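PDB 6TZ0: viral structural protein 4 from Bombyx mori cytoplasmic polyhedrosis virus, which binds GTP at a P-loop-like site and accompanies the viral RNA-dependent RNA polymerase, probably as an NTPase that supports transcription inside the particle. Local coordinates for residues E397-A402 / A463-E468; G387-K392 / D404-L409; H380-A385 / I486-F491; I345-V350 / P482-V487; E451-L456 / Y534-P539. All coordinates share one frame; numbering follows the deposited sequence.

Contact 1 of 5, residues E397-A402 / A463-E468; sequences EEPSFA and ADTHSE
His-466 reaches from one loop to Pro-399 on the other. From CB, with CG anti to the carbonyl carbon (chi1 -62°), the imidazole is carried out toward segment 397-402. The ring also touches Trp-389 of helix 385-393, CE1 is 4.3 Å from Glu-397 O, and the tip atom NE2 approaches Pro-399 CG at 4.0 Å. The proline meets the imidazole obliquely through CG and CD, while NE2 finds its hydrogen-bond partner earlier in the same loop, at Val-396 O, just before Glu-397. Alongside, Thr-465 turns OG1 and CG2 toward the backbone of Glu-397, with OG1 4.1 Å from Glu-397 O. Phe-401 points CZ at Thr-465 O, 3.5 Å away and in the plane of the ring, so the carbonyl faces the ring's edge; the phenyl group also packs on Trp-389, Phe-471 and Met-474. Ser-400 OG accepts from Ala-402 N at 3.3 Å, closing an ST turn. Both segments are thus loops that lead into helices: the ST turn ends at the N-cap residue Ala-402 before helix 403-408, and a type I beta turn, Asp-464 to Ser-467, ends at the N-cap serine of helix 468-476.

Contact 2 of 5, residues G387-K392 / D404-L409; sequences GRWLAK and DYVLSL
Helix 387-392 and helix 404-408 run almost at right angles, 99° between their directions and 9.9 Å between axes, and bring the CA atoms of Arg-388 and Leu-409 to 6.2 Å. They are the two arms of a helix-loop-helix, and Leu-409, the first residue past the second helix, fills the angle between them. Its CD1 branch rests on Trp-389, 3.9 Å from Trp-389 CA, and also meets the indole obliquely. Val-406 adds CG2, 4.1 Å from Trp-389 CD1, and Tyr-405 approaches the same indole atom with CE2, so three side chains of segment 404-409 converge on one corner of the tryptophan. The indole is swung out from its helix with CG anti to the backbone N (chi1 179°), and its NE1 is bound by Ser-400 O in the connecting loop. Arg-388 runs extended past the C-terminal end of the second arm: its CD lies 3.2 Å from Leu-409 O, and Asn-414 joins the two residues, taking a bond from Arg-388 NE on its backbone O and giving one to Leu-409 O from ND2. Lys-392, bent at chi2 and chi4, brings both CG (4.1 Å) and NZ (3.8 Å) to Leu-409 CD2.

Contact 3 of 5, residues H380-A385 / I486-F491; sequences HLSSDA and IVEGHF
His-380 NE2 donates to Glu-488 OE2 over 3.0 Å, a bent bond (131° at the hydrogen) that comes from above the carboxylate plane, 44° out of it, with ring and carboxylate planes 75° apart. The glutamate reaches it with its chain extended beyond CG, and its CB packs on Ser-383 CB at 3.6 Å. The backbones add a weak bond from Leu-381 N to Ile-486 O, next to a CA-H...O contact from His-380 CA to the same oxygen, as parallel strands pair. Further along, His-490 is met by two residues in different ways: Ser-383 OG sits 3.0 Å above the centre of one face, with CB in a CH-pi contact, whereas Asp-384 OD1 comes to the ring edge, 3.2 Å from His-490 CE1. Tyr-534 stacks on the same imidazole. Packing closes the two sides of the sheet, His-380 CD2 against Ile-486 CG2 at 3.8 Å on one and Leu-381 CD1 against Val-487 CG2 at 4.3 Å on the other. Glu-488 also touches Thr-360, a GTP-binding residue, though no GTP is bound to this chain here; this strand end and the loop after it lie at the C-terminal edge of the parallel sheet, where P-loop NTPases bind their nucleotide.

Contact 4 of 5, residues I345-V350 / P482-V487; sequences INATLV and PRTLIV
Ala-347 O takes a hydrogen bond from Leu-485 N at 3.1 Å, nearly along the C=O axis, and the ladder goes on from Leu-349 N to Leu-485 O and from Val-487 N to Leu-349 O, both 3.1 Å. Before it, the bond from Ala-347 N to Arg-483 O is weak at 3.4 Å. CA-H...O contacts, such as Thr-348 CA to Leu-485 O, fill in between, giving a regular parallel pair. Thr-348 and Leu-485 lie side by side, and Thr-348 CG2 also meets Val-487 CG2 at 4.0 Å. Ahead of the strands, Arg-483 holds CG anti to its backbone N (chi1 176°), which sends the extended chain past Ile-345 O, and its guanidinium is positioned by Val-339 O and Val-344 O. Ala-347, Thr-484, Leu-349 and Ile-486 share one face, where Ala-347 and Leu-349 rest on helix 326-340 and Ile-486 on helix 359-374. Val-350 on the opposite face touches Ile-498 and Thr-501, while strands 378-381 and 504-507 flank the pair on its two sides.

Contact 5 of 5, residues E451-L456 / Y534-P539; sequences EMNEVL and YYRLLP
Leu-456 and Leu-537 meet tip to tip, CD1 to CD1 at 3.7 Å, and make the close apolar part of this helix-helix contact. Leu-537 is placed for this by its first torsion, which sets CG anti to the carbonyl carbon (chi1 -68°). Tyr-534 approaches more loosely: Leu-456 CD1 lies at the edge of its ring, 4.4 Å from CE1. Beside the leucines Asn-453 slides past Leu-537 in the opposite direction, its amide lying against Leu-537 CD1. On this polar flank the two segments share no bond. As modelled, Asn-453 ND2 and Arg-536 NH1, two donors, face each other with their flat groups 15° apart, so the orientation of the amide is doubtful. Thr-367 of the polymerase chain packs on Asn-453, Arg-536 and Leu-537, so this flank adjoins the partner protein. The chemistry implies that helices 442-457 and 524-537 are joined here by a leucine contact flanked by a salt bridge, from Arg-536 NH2 to Asp-450 OD1, just outside segment 451-456.

How the contacts relate
Contacts 3 and 4 use the two sides of strand 484-489 and share Ile-486 and Val-487, with centres 12 Å apart; together they form three adjacent strands of the five-stranded parallel sheet. Helix 385-393 of contact 2 follows strand 378-381 in the chain, and contact 2 touches contact 3 through Val-406 and Leu-407, while contact 1 lies further out, joined to contact 2 by Trp-389, which meets Pro-399 and Phe-401. Contact 5 meets contact 3 where Phe-491 packs on Tyr-534 and Leu-537. The GTP-binding residues lie closest to contacts 3 and 5: the side chain of Glu-488 is about 3 Å from that of Thr-360, and that of Tyr-534 about 4 Å from that of Lys-355, whereas contact 1 is away from them.

Contact 1 of 5, residues E397-A402 / A463-E468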
# COMPACT_ATOMS: atom_id res chain seq x y z
N GLU B 397 -28.71 -28.89 19.92
CA GLU B 397 -28.91 -27.74 19.04
C GLU B 397 -28.35 -26.46 19.65
O GLU B 397 -27.71 -25.67 18.96
CB GLU B 397 -30.39 -27.56 18.73
CG GLU B 397 -30.68 -26.44 17.75
CD GLU B 397 -32.15 -26.20 17.56
OE1 GLU B 397 -32.95 -26.89 18.22
OE2 GLU B 397 -32.51 -25.32 16.75
N GLU B 398 -28.58 -26.25 20.95
CA GLU B 398 -27.99 -25.13 21.68
C GLU B 398 -27.15 -25.67 22.82
O GLU B 398 -27.64 -25.81 23.96
CB GLU B 398 -29.07 -24.18 22.20
CG GLU B 398 -29.80 -23.42 21.11
CD GLU B 398 -30.80 -22.43 21.66
OE1 GLU B 398 -31.01 -22.41 22.89
OE2 GLU B 398 -31.38 -21.67 20.86
N PRO B 399 -25.89 -26.00 22.58
CA PRO B 399 -25.04 -26.53 23.64
C PRO B 399 -24.44 -25.40 24.47
O PRO B 399 -24.46 -24.23 24.09
CB PRO B 399 -23.95 -27.29 22.87
CG PRO B 399 -23.85 -26.55 21.60
CD PRO B 399 -25.22 -26.06 21.27
N SER B 400 -23.89 -25.78 25.62
CA SER B 400 -23.32 -24.82 26.54
C SER B 400 -21.92 -24.43 26.10
O SER B 400 -21.20 -25.22 25.49
CB SER B 400 -23.29 -25.39 27.96
OG SER B 400 -22.72 -24.46 28.86
N PHE B 401 -21.53 -23.20 26.42
CA PHE B 401 -20.19 -22.69 26.16
C PHE B 401 -19.57 -22.12 27.42
O PHE B 401 -18.68 -21.27 27.34
CB PHE B 401 -20.22 -21.63 25.06
CG PHE B 401 -20.59 -22.15 23.70
CD1 PHE B 401 -19.63 -22.71 22.87
CD2 PHE B 401 -21.89 -22.07 23.25
CE1 PHE B 401 -19.97 -23.19 21.62
CE2 PHE B 401 -22.24 -22.55 22.00
CZ PHE B 401 -21.28 -23.11 21.19
N ALA B 402 -20.04 -22.56 28.59
CA ALA B 402 -19.52 -22.04 29.84
C ALA B 402 -18.11 -22.56 30.09
O ALA B 402 -17.78 -23.69 29.72
CB ALA B 402 -20.43 -22.44 31.00
N ALA B 463 -18.85 -20.53 10.09
CA ALA B 463 -19.19 -20.15 11.46
C ALA B 463 -20.61 -20.64 11.73
O ALA B 463 -21.58 -19.89 11.63
CB ALA B 463 -19.06 -18.66 11.67
N ASP B 464 -20.72 -21.92 12.08
CA ASP B 464 -21.97 -22.50 12.54
C ASP B 464 -21.91 -22.58 14.06
O ASP B 464 -20.93 -22.17 14.68
CB ASP B 464 -22.19 -23.86 11.89
CG ASP B 464 -22.46 -23.76 10.41
OD1 ASP B 464 -22.98 -22.72 9.97
OD2 ASP B 464 -22.15 -24.72 9.68
N THR B 465 -22.97 -23.10 14.67
CA THR B 465 -22.99 -23.15 16.13
C THR B 465 -22.05 -24.21 16.69
O THR B 465 -21.60 -24.07 17.83
CB THR B 465 -24.41 -23.37 16.64
OG1 THR B 465 -24.40 -23.45 18.07
CG2 THR B 465 -25.03 -24.61 16.05
N HIS B 466 -21.71 -25.24 15.93
CA HIS B 466 -20.75 -26.24 16.37
C HIS B 466 -19.39 -26.05 15.73
O HIS B 466 -18.53 -26.92 15.86
CB HIS B 466 -21.27 -27.64 16.06
CG HIS B 466 -22.55 -27.97 16.77
ND1 HIS B 466 -23.78 -27.76 16.21
CD2 HIS B 466 -22.78 -28.45 18.01
CE1 HIS B 466 -24.72 -28.12 17.06
NE2 HIS B 466 -24.14 -28.55 18.16
N SER B 467 -19.19 -24.93 15.05
CA SER B 467 -17.92 -24.62 14.42
C SER B 467 -16.87 -24.34 15.48
O SER B 467 -17.17 -24.01 16.63
CB SER B 467 -18.05 -23.42 13.50
OG SER B 467 -16.82 -23.12 12.88
N GLU B 468 -15.61 -24.48 15.08
CA GLU B 468 -14.52 -24.27 16.02
C GLU B 468 -14.26 -22.79 16.23
O GLU B 468 -13.91 -22.38 17.35
CB GLU B 468 -13.27 -25.00 15.51
CG GLU B 468 -12.14 -25.07 16.50
CD GLU B 468 -10.98 -25.89 15.98
OE1 GLU B 468 -11.09 -26.45 14.87
OE2 GLU B 468 -9.95 -25.98 16.68

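Contact 2 of 5, residues G387-K392 / D404-L409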
# COMPACT_ATOMS: atom_id res chain seq x y z
N GLY B 387 -12.22 -30.81 20.60
CA GLY B 387 -12.53 -32.19 20.27
C GLY B 387 -13.32 -32.89 21.35
O GLY B 387 -14.31 -33.57 21.07
N ARG B 388 -12.91 -32.72 22.61
CA ARG B 388 -13.65 -33.33 23.71
C ARG B 388 -14.97 -32.63 23.98
O ARG B 388 -15.86 -33.22 24.59
CB ARG B 388 -12.80 -33.34 24.97
CG ARG B 388 -11.55 -34.21 24.88
CD ARG B 388 -10.86 -34.29 26.22
NE ARG B 388 -9.62 -35.06 26.21
CZ ARG B 388 -8.41 -34.51 26.28
NH1 ARG B 388 -8.28 -33.21 26.41
NH2 ARG B 388 -7.34 -35.29 26.27
N TRP B 389 -15.12 -31.38 23.53
CA TRP B 389 -16.42 -30.72 23.58
C TRP B 389 -17.36 -31.29 22.52
O TRP B 389 -18.51 -31.64 22.81
CB TRP B 389 -16.24 -29.23 23.37
CG TRP B 389 -17.51 -28.46 23.37
CD1 TRP B 389 -18.26 -28.10 24.44
CD2 TRP B 389 -18.21 -27.99 22.22
NE1 TRP B 389 -19.36 -27.40 24.04
CE2 TRP B 389 -19.36 -27.33 22.67
CE3 TRP B 389 -17.97 -28.05 20.84
CZ2 TRP B 389 -20.27 -26.73 21.80
CZ3 TRP B 389 -18.87 -27.46 19.98
CH2 TRP B 389 -20.00 -26.81 20.47
N LEU B 390 -16.88 -31.37 21.28
CA LEU B 390 -17.70 -31.79 20.15
C LEU B 390 -18.01 -33.28 20.19
O LEU B 390 -18.99 -33.71 19.59
CB LEU B 390 -16.98 -31.41 18.85
CG LEU B 390 -17.65 -31.58 17.49
CD1 LEU B 390 -18.89 -30.73 17.42
CD2 LEU B 390 -16.68 -31.17 16.41
N ALA B 391 -17.21 -34.07 20.91
CA ALA B 391 -17.57 -35.48 21.08
C ALA B 391 -18.78 -35.67 21.98
O ALA B 391 -19.41 -36.73 21.94
CB ALA B 391 -16.38 -36.26 21.64
N LYS B 392 -19.12 -34.67 22.79
CA LYS B 392 -20.33 -34.69 23.60
C LYS B 392 -21.48 -33.90 22.98
O LYS B 392 -22.62 -34.37 23.00
CB LYS B 392 -20.05 -34.12 24.99
CG LYS B 392 -19.06 -34.91 25.80
CD LYS B 392 -19.64 -36.24 26.20
CE LYS B 392 -18.65 -37.06 27.01
NZ LYS B 392 -18.39 -36.46 28.34
N ASP B 404 -16.45 -23.31 32.84
CA ASP B 404 -16.27 -24.42 33.78
C ASP B 404 -16.72 -25.75 33.19
O ASP B 404 -16.12 -26.78 33.48
CB ASP B 404 -17.01 -24.12 35.09
CG ASP B 404 -18.49 -23.85 34.90
OD1 ASP B 404 -18.96 -23.74 33.75
OD2 ASP B 404 -19.20 -23.75 35.92
N TYR B 405 -17.72 -25.74 32.30
CA TYR B 405 -18.15 -26.97 31.64
C TYR B 405 -17.12 -27.46 30.63
O TYR B 405 -16.77 -28.65 30.61
CB TYR B 405 -19.51 -26.74 30.98
CG TYR B 405 -20.01 -27.90 30.15
CD1 TYR B 405 -20.35 -29.10 30.74
CD2 TYR B 405 -20.19 -27.77 28.78
CE1 TYR B 405 -20.82 -30.16 29.99
CE2 TYR B 405 -20.66 -28.82 28.02
CZ TYR B 405 -20.97 -30.01 28.63
OH TYR B 405 -21.45 -31.06 27.88
N VAL B 406 -16.63 -26.55 29.79
CA VAL B 406 -15.58 -26.87 28.83
C VAL B 406 -14.30 -27.27 29.55
O VAL B 406 -13.58 -28.18 29.12
CB VAL B 406 -15.36 -25.66 27.89
CG1 VAL B 406 -14.21 -25.90 26.93
CG2 VAL B 406 -16.62 -25.38 27.11
N LEU B 407 -14.03 -26.64 30.69
CA LEU B 407 -12.86 -26.98 31.48
C LEU B 407 -13.02 -28.34 32.16
O LEU B 407 -12.03 -29.05 32.37
CB LEU B 407 -12.62 -25.89 32.52
CG LEU B 407 -11.31 -25.89 33.28
CD1 LEU B 407 -10.18 -25.65 32.31
CD2 LEU B 407 -11.33 -24.83 34.35
N SER B 408 -14.25 -28.72 32.49
CA SER B 408 -14.52 -30.05 33.03
C SER B 408 -14.42 -31.11 31.95
O SER B 408 -14.18 -32.28 32.26
CB SER B 408 -15.90 -30.08 33.67
OG SER B 408 -16.90 -29.91 32.69
N LEU B 409 -14.64 -30.74 30.69
CA LEU B 409 -14.47 -31.71 29.61
C LEU B 409 -13.03 -31.89 29.16
O LEU B 409 -12.79 -32.71 28.27
CB LEU B 409 -15.33 -31.33 28.41
CG LEU B 409 -16.84 -31.47 28.57
CD1 LEU B 409 -17.56 -30.96 27.34
CD2 LEU B 409 -17.19 -32.91 28.83

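Contact 3 of 5, residues H380-A385 / I486-F491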
# COMPACT_ATOMS: atom_id res chain seq x y z
N HIS B 380 -6.60 -21.83 31.10
CA HIS B 380 -5.75 -22.69 30.27
C HIS B 380 -6.61 -23.78 29.66
O HIS B 380 -6.97 -24.75 30.33
CB HIS B 380 -4.61 -23.27 31.09
CG HIS B 380 -3.75 -24.22 30.33
ND1 HIS B 380 -3.91 -25.59 30.38
CD2 HIS B 380 -2.75 -24.00 29.44
CE1 HIS B 380 -3.03 -26.17 29.60
NE2 HIS B 380 -2.32 -25.22 29.00
N LEU B 381 -6.93 -23.63 28.37
CA LEU B 381 -7.58 -24.67 27.60
C LEU B 381 -6.54 -25.61 27.01
O LEU B 381 -5.48 -25.16 26.56
CB LEU B 381 -8.43 -24.08 26.48
CG LEU B 381 -9.65 -23.26 26.86
CD1 LEU B 381 -10.28 -22.67 25.62
CD2 LEU B 381 -10.66 -24.11 27.61
N SER B 382 -6.84 -26.90 27.00
CA SER B 382 -5.96 -27.88 26.39
C SER B 382 -6.06 -27.81 24.87
O SER B 382 -6.85 -27.05 24.30
CB SER B 382 -6.30 -29.28 26.87
OG SER B 382 -5.50 -30.23 26.20
N SER B 383 -5.25 -28.62 24.21
CA SER B 383 -5.27 -28.64 22.75
C SER B 383 -6.39 -29.53 22.22
O SER B 383 -6.79 -29.37 21.07
CB SER B 383 -3.93 -29.11 22.22
OG SER B 383 -3.82 -28.83 20.84
N ASP B 384 -6.89 -30.45 23.04
CA ASP B 384 -8.03 -31.29 22.70
C ASP B 384 -9.32 -30.76 23.31
O ASP B 384 -10.20 -31.54 23.65
CB ASP B 384 -7.78 -32.72 23.14
CG ASP B 384 -6.72 -33.42 22.33
OD1 ASP B 384 -6.56 -33.08 21.14
OD2 ASP B 384 -6.05 -34.32 22.87
N ALA B 385 -9.46 -29.45 23.47
CA ALA B 385 -10.63 -28.91 24.14
C ALA B 385 -11.86 -28.95 23.24
O ALA B 385 -12.93 -29.42 23.66
CB ALA B 385 -10.36 -27.48 24.61
N ILE B 486 -4.70 -19.02 27.96
CA ILE B 486 -3.61 -19.69 27.27
C ILE B 486 -4.24 -20.87 26.54
O ILE B 486 -4.72 -21.81 27.17
CB ILE B 486 -2.51 -20.16 28.22
CG1 ILE B 486 -1.82 -18.95 28.84
CG2 ILE B 486 -1.51 -21.02 27.49
CD1 ILE B 486 -0.92 -19.31 29.97
N VAL B 487 -4.23 -20.81 25.21
CA VAL B 487 -4.91 -21.79 24.37
C VAL B 487 -3.87 -22.54 23.57
O VAL B 487 -2.95 -21.93 23.01
CB VAL B 487 -5.94 -21.11 23.45
CG1 VAL B 487 -6.63 -22.12 22.57
CG2 VAL B 487 -6.94 -20.32 24.27
N GLU B 488 -3.98 -23.86 23.54
CA GLU B 488 -3.08 -24.71 22.77
C GLU B 488 -3.72 -25.09 21.44
O GLU B 488 -4.94 -25.18 21.32
CB GLU B 488 -2.74 -25.97 23.56
CG GLU B 488 -2.10 -25.71 24.90
CD GLU B 488 -1.89 -27.00 25.67
OE1 GLU B 488 -2.30 -28.06 25.16
OE2 GLU B 488 -1.33 -26.94 26.78
N GLY B 489 -2.87 -25.32 20.44
CA GLY B 489 -3.35 -25.70 19.13
C GLY B 489 -2.48 -26.79 18.53
O GLY B 489 -1.39 -27.08 19.03
N HIS B 490 -2.98 -27.41 17.47
CA HIS B 490 -2.22 -28.45 16.80
C HIS B 490 -1.59 -28.04 15.48
O HIS B 490 -0.58 -28.63 15.10
CB HIS B 490 -3.09 -29.69 16.53
CG HIS B 490 -3.40 -30.50 17.74
ND1 HIS B 490 -4.64 -30.54 18.32
CD2 HIS B 490 -2.60 -31.28 18.51
CE1 HIS B 490 -4.62 -31.34 19.36
NE2 HIS B 490 -3.39 -31.79 19.51
N PHE B 491 -2.13 -27.05 14.78
CA PHE B 491 -1.61 -26.72 13.46
C PHE B 491 -1.99 -25.30 13.08
O PHE B 491 -2.92 -24.72 13.63
CB PHE B 491 -2.10 -27.72 12.40
CG PHE B 491 -3.59 -27.90 12.34
CD1 PHE B 491 -4.21 -28.88 13.11
CD2 PHE B 491 -4.36 -27.15 11.48
CE1 PHE B 491 -5.56 -29.06 13.05
CE2 PHE B 491 -5.72 -27.34 11.41
CZ PHE B 491 -6.32 -28.30 12.20

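Contact 4 of 5, residues I345-V350 / P482-V487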
# COMPACT_ATOMS: atom_id res chain seq x y z
N ILE B 345 -8.85 -5.59 26.73
CA ILE B 345 -9.91 -6.28 27.46
C ILE B 345 -9.58 -7.75 27.64
O ILE B 345 -9.65 -8.28 28.76
CB ILE B 345 -11.28 -6.07 26.77
CG1 ILE B 345 -11.68 -4.60 26.86
CG2 ILE B 345 -12.34 -6.94 27.41
CD1 ILE B 345 -12.90 -4.24 26.06
N ASN B 346 -9.21 -8.45 26.57
CA ASN B 346 -8.85 -9.86 26.64
C ASN B 346 -7.47 -10.08 26.05
O ASN B 346 -7.17 -9.58 24.96
CB ASN B 346 -9.86 -10.73 25.90
CG ASN B 346 -11.25 -10.64 26.47
OD1 ASN B 346 -12.18 -10.25 25.79
ND2 ASN B 346 -11.38 -10.99 27.74
N ALA B 347 -6.64 -10.84 26.76
CA ALA B 347 -5.29 -11.17 26.31
C ALA B 347 -5.16 -12.69 26.21
O ALA B 347 -5.53 -13.40 27.15
CB ALA B 347 -4.23 -10.61 27.27
N THR B 348 -4.63 -13.17 25.09
CA THR B 348 -4.58 -14.60 24.83
C THR B 348 -3.24 -14.94 24.20
O THR B 348 -2.76 -14.23 23.32
CB THR B 348 -5.74 -15.02 23.91
OG1 THR B 348 -6.98 -14.57 24.46
CG2 THR B 348 -5.80 -16.52 23.75
N LEU B 349 -2.62 -16.02 24.67
CA LEU B 349 -1.40 -16.57 24.09
C LEU B 349 -1.73 -17.90 23.43
O LEU B 349 -2.20 -18.82 24.10
CB LEU B 349 -0.31 -16.76 25.14
CG LEU B 349 1.03 -17.25 24.60
CD1 LEU B 349 1.66 -16.17 23.75
CD2 LEU B 349 1.96 -17.67 25.72
N VAL B 350 -1.49 -18.00 22.13
CA VAL B 350 -1.66 -19.25 21.41
C VAL B 350 -0.32 -19.95 21.33
O VAL B 350 0.67 -19.37 20.86
CB VAL B 350 -2.25 -19.02 20.01
CG1 VAL B 350 -2.36 -20.33 19.26
CG2 VAL B 350 -3.59 -18.37 20.12
N PRO B 482 -12.06 -16.30 32.30
CA PRO B 482 -11.01 -15.41 32.80
C PRO B 482 -10.48 -14.48 31.72
O PRO B 482 -10.66 -14.71 30.52
CB PRO B 482 -9.92 -16.38 33.28
CG PRO B 482 -10.64 -17.61 33.57
CD PRO B 482 -11.72 -17.71 32.55
N ARG B 483 -9.84 -13.41 32.17
CA ARG B 483 -9.38 -12.36 31.26
C ARG B 483 -8.21 -12.84 30.42
O ARG B 483 -8.16 -12.60 29.21
CB ARG B 483 -9.01 -11.12 32.06
CG ARG B 483 -8.44 -10.03 31.21
CD ARG B 483 -8.02 -8.83 31.99
NE ARG B 483 -7.40 -7.86 31.11
CZ ARG B 483 -6.10 -7.84 30.83
NH1 ARG B 483 -5.29 -8.72 31.38
NH2 ARG B 483 -5.61 -6.92 30.01
N THR B 484 -7.24 -13.50 31.04
CA THR B 484 -6.05 -13.97 30.35
C THR B 484 -6.18 -15.47 30.11
O THR B 484 -6.28 -16.25 31.06
CB THR B 484 -4.79 -13.67 31.16
OG1 THR B 484 -4.85 -14.35 32.41
CG2 THR B 484 -4.69 -12.18 31.43
N LEU B 485 -6.19 -15.86 28.84
CA LEU B 485 -6.27 -17.26 28.43
C LEU B 485 -4.97 -17.72 27.80
O LEU B 485 -4.23 -16.94 27.20
CB LEU B 485 -7.40 -17.50 27.43
CG LEU B 485 -8.85 -17.44 27.87
CD1 LEU B 485 -9.75 -17.54 26.65
CD2 LEU B 485 -9.15 -18.56 28.84
N ILE B 486 -4.70 -19.02 27.96
CA ILE B 486 -3.61 -19.69 27.27
C ILE B 486 -4.24 -20.87 26.54
O ILE B 486 -4.72 -21.81 27.17
CB ILE B 486 -2.51 -20.16 28.22
CG1 ILE B 486 -1.82 -18.95 28.84
CG2 ILE B 486 -1.51 -21.02 27.49
CD1 ILE B 486 -0.92 -19.31 29.97
N VAL B 487 -4.23 -20.81 25.21
CA VAL B 487 -4.91 -21.79 24.37
C VAL B 487 -3.87 -22.54 23.57
O VAL B 487 -2.95 -21.93 23.01
CB VAL B 487 -5.94 -21.11 23.45
CG1 VAL B 487 -6.63 -22.12 22.57
CG2 VAL B 487 -6.94 -20.32 24.27

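Contact 5 of 5, residues E451-L456 / Y534-P539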
# COMPACT_ATOMS: atom_id res chain seq x y z
N GLU B 451 -7.46 -37.56 3.45
CA GLU B 451 -8.80 -37.82 3.96
C GLU B 451 -8.98 -37.26 5.37
O GLU B 451 -10.06 -36.75 5.71
CB GLU B 451 -9.06 -39.32 3.92
CG GLU B 451 -9.16 -39.86 2.50
CD GLU B 451 -9.20 -41.37 2.45
OE1 GLU B 451 -8.94 -42.01 3.49
OE2 GLU B 451 -9.50 -41.92 1.37
N MET B 452 -7.92 -37.32 6.17
CA MET B 452 -7.97 -36.67 7.48
C MET B 452 -8.06 -35.15 7.36
O MET B 452 -8.72 -34.50 8.17
CB MET B 452 -6.75 -37.08 8.30
CG MET B 452 -6.84 -36.67 9.75
SD MET B 452 -8.15 -37.56 10.61
CE MET B 452 -8.53 -36.42 11.93
N ASN B 453 -7.42 -34.56 6.34
CA ASN B 453 -7.59 -33.12 6.12
C ASN B 453 -9.00 -32.80 5.65
O ASN B 453 -9.52 -31.72 5.96
CB ASN B 453 -6.58 -32.60 5.11
CG ASN B 453 -5.18 -32.57 5.66
OD1 ASN B 453 -4.98 -32.34 6.84
ND2 ASN B 453 -4.20 -32.74 4.79
N GLU B 454 -9.64 -33.71 4.91
CA GLU B 454 -11.04 -33.54 4.54
C GLU B 454 -11.96 -33.60 5.75
O GLU B 454 -13.00 -32.93 5.77
CB GLU B 454 -11.46 -34.60 3.53
CG GLU B 454 -10.83 -34.46 2.17
CD GLU B 454 -11.24 -35.57 1.24
OE1 GLU B 454 -11.93 -36.51 1.69
OE2 GLU B 454 -10.88 -35.52 0.04
N VAL B 455 -11.62 -34.40 6.76
CA VAL B 455 -12.49 -34.38 7.94
C VAL B 455 -12.11 -33.23 8.88
O VAL B 455 -12.93 -32.82 9.72
CB VAL B 455 -12.49 -35.74 8.66
CG1 VAL B 455 -11.29 -35.94 9.51
CG2 VAL B 455 -13.75 -35.93 9.48
N LEU B 456 -10.92 -32.65 8.73
CA LEU B 456 -10.57 -31.47 9.51
C LEU B 456 -11.18 -30.19 8.95
O LEU B 456 -11.54 -29.29 9.71
CB LEU B 456 -9.05 -31.30 9.60
CG LEU B 456 -8.23 -32.23 10.49
CD1 LEU B 456 -6.77 -32.02 10.23
CD2 LEU B 456 -8.52 -31.95 11.92
N TYR B 534 -0.81 -33.78 11.95
CA TYR B 534 -0.62 -32.44 12.49
C TYR B 534 0.76 -31.90 12.16
O TYR B 534 0.91 -30.69 11.95
CB TYR B 534 -0.84 -32.44 14.00
CG TYR B 534 -2.26 -32.71 14.42
CD1 TYR B 534 -3.33 -32.48 13.57
CD2 TYR B 534 -2.52 -33.23 15.68
CE1 TYR B 534 -4.61 -32.74 13.97
CE2 TYR B 534 -3.80 -33.50 16.08
CZ TYR B 534 -4.85 -33.25 15.22
OH TYR B 534 -6.13 -33.51 15.63
N TYR B 535 1.78 -32.77 12.11
CA TYR B 535 3.10 -32.36 11.65
C TYR B 535 3.06 -31.92 10.20
O TYR B 535 3.70 -30.92 9.84
CB TYR B 535 4.09 -33.51 11.83
CG TYR B 535 5.45 -33.20 11.24
CD1 TYR B 535 6.31 -32.33 11.87
CD2 TYR B 535 5.86 -33.78 10.04
CE1 TYR B 535 7.54 -32.04 11.34
CE2 TYR B 535 7.08 -33.49 9.50
CZ TYR B 535 7.92 -32.62 10.15
OH TYR B 535 9.15 -32.33 9.62
N ARG B 536 2.31 -32.63 9.37
CA ARG B 536 2.15 -32.23 7.97
C ARG B 536 1.38 -30.92 7.84
O ARG B 536 1.50 -30.24 6.82
CB ARG B 536 1.47 -33.38 7.21
CG ARG B 536 1.31 -33.22 5.70
CD ARG B 536 0.88 -34.53 5.06
NE ARG B 536 0.65 -34.42 3.63
CZ ARG B 536 -0.55 -34.24 3.09
NH1 ARG B 536 -1.62 -34.17 3.85
NH2 ARG B 536 -0.68 -34.14 1.77
N LEU B 537 0.62 -30.52 8.86
CA LEU B 537 -0.04 -29.23 8.81
C LEU B 537 0.63 -28.14 9.65
O LEU B 537 0.15 -27.00 9.65
CB LEU B 537 -1.49 -29.37 9.26
CG LEU B 537 -2.42 -30.15 8.36
CD1 LEU B 537 -3.72 -30.30 9.08
CD2 LEU B 537 -2.59 -29.41 7.06
N LEU B 538 1.72 -28.43 10.35
CA LEU B 538 2.38 -27.46 11.23
C LEU B 538 3.85 -27.31 10.88
O LEU B 538 4.68 -28.11 11.33
CB LEU B 538 2.23 -27.84 12.70
CG LEU B 538 2.83 -26.98 13.82
CD1 LEU B 538 2.18 -25.63 13.91
CD2 LEU B 538 2.74 -27.69 15.15
N PRO B 539 4.22 -26.31 10.09
CA PRO B 539 5.63 -25.94 9.95
C PRO B 539 6.09 -25.11 11.14
O PRO B 539 5.34 -24.85 12.07
CB PRO B 539 5.64 -25.10 8.67
CG PRO B 539 4.41 -25.44 7.98
CD PRO B 539 3.40 -25.74 9.02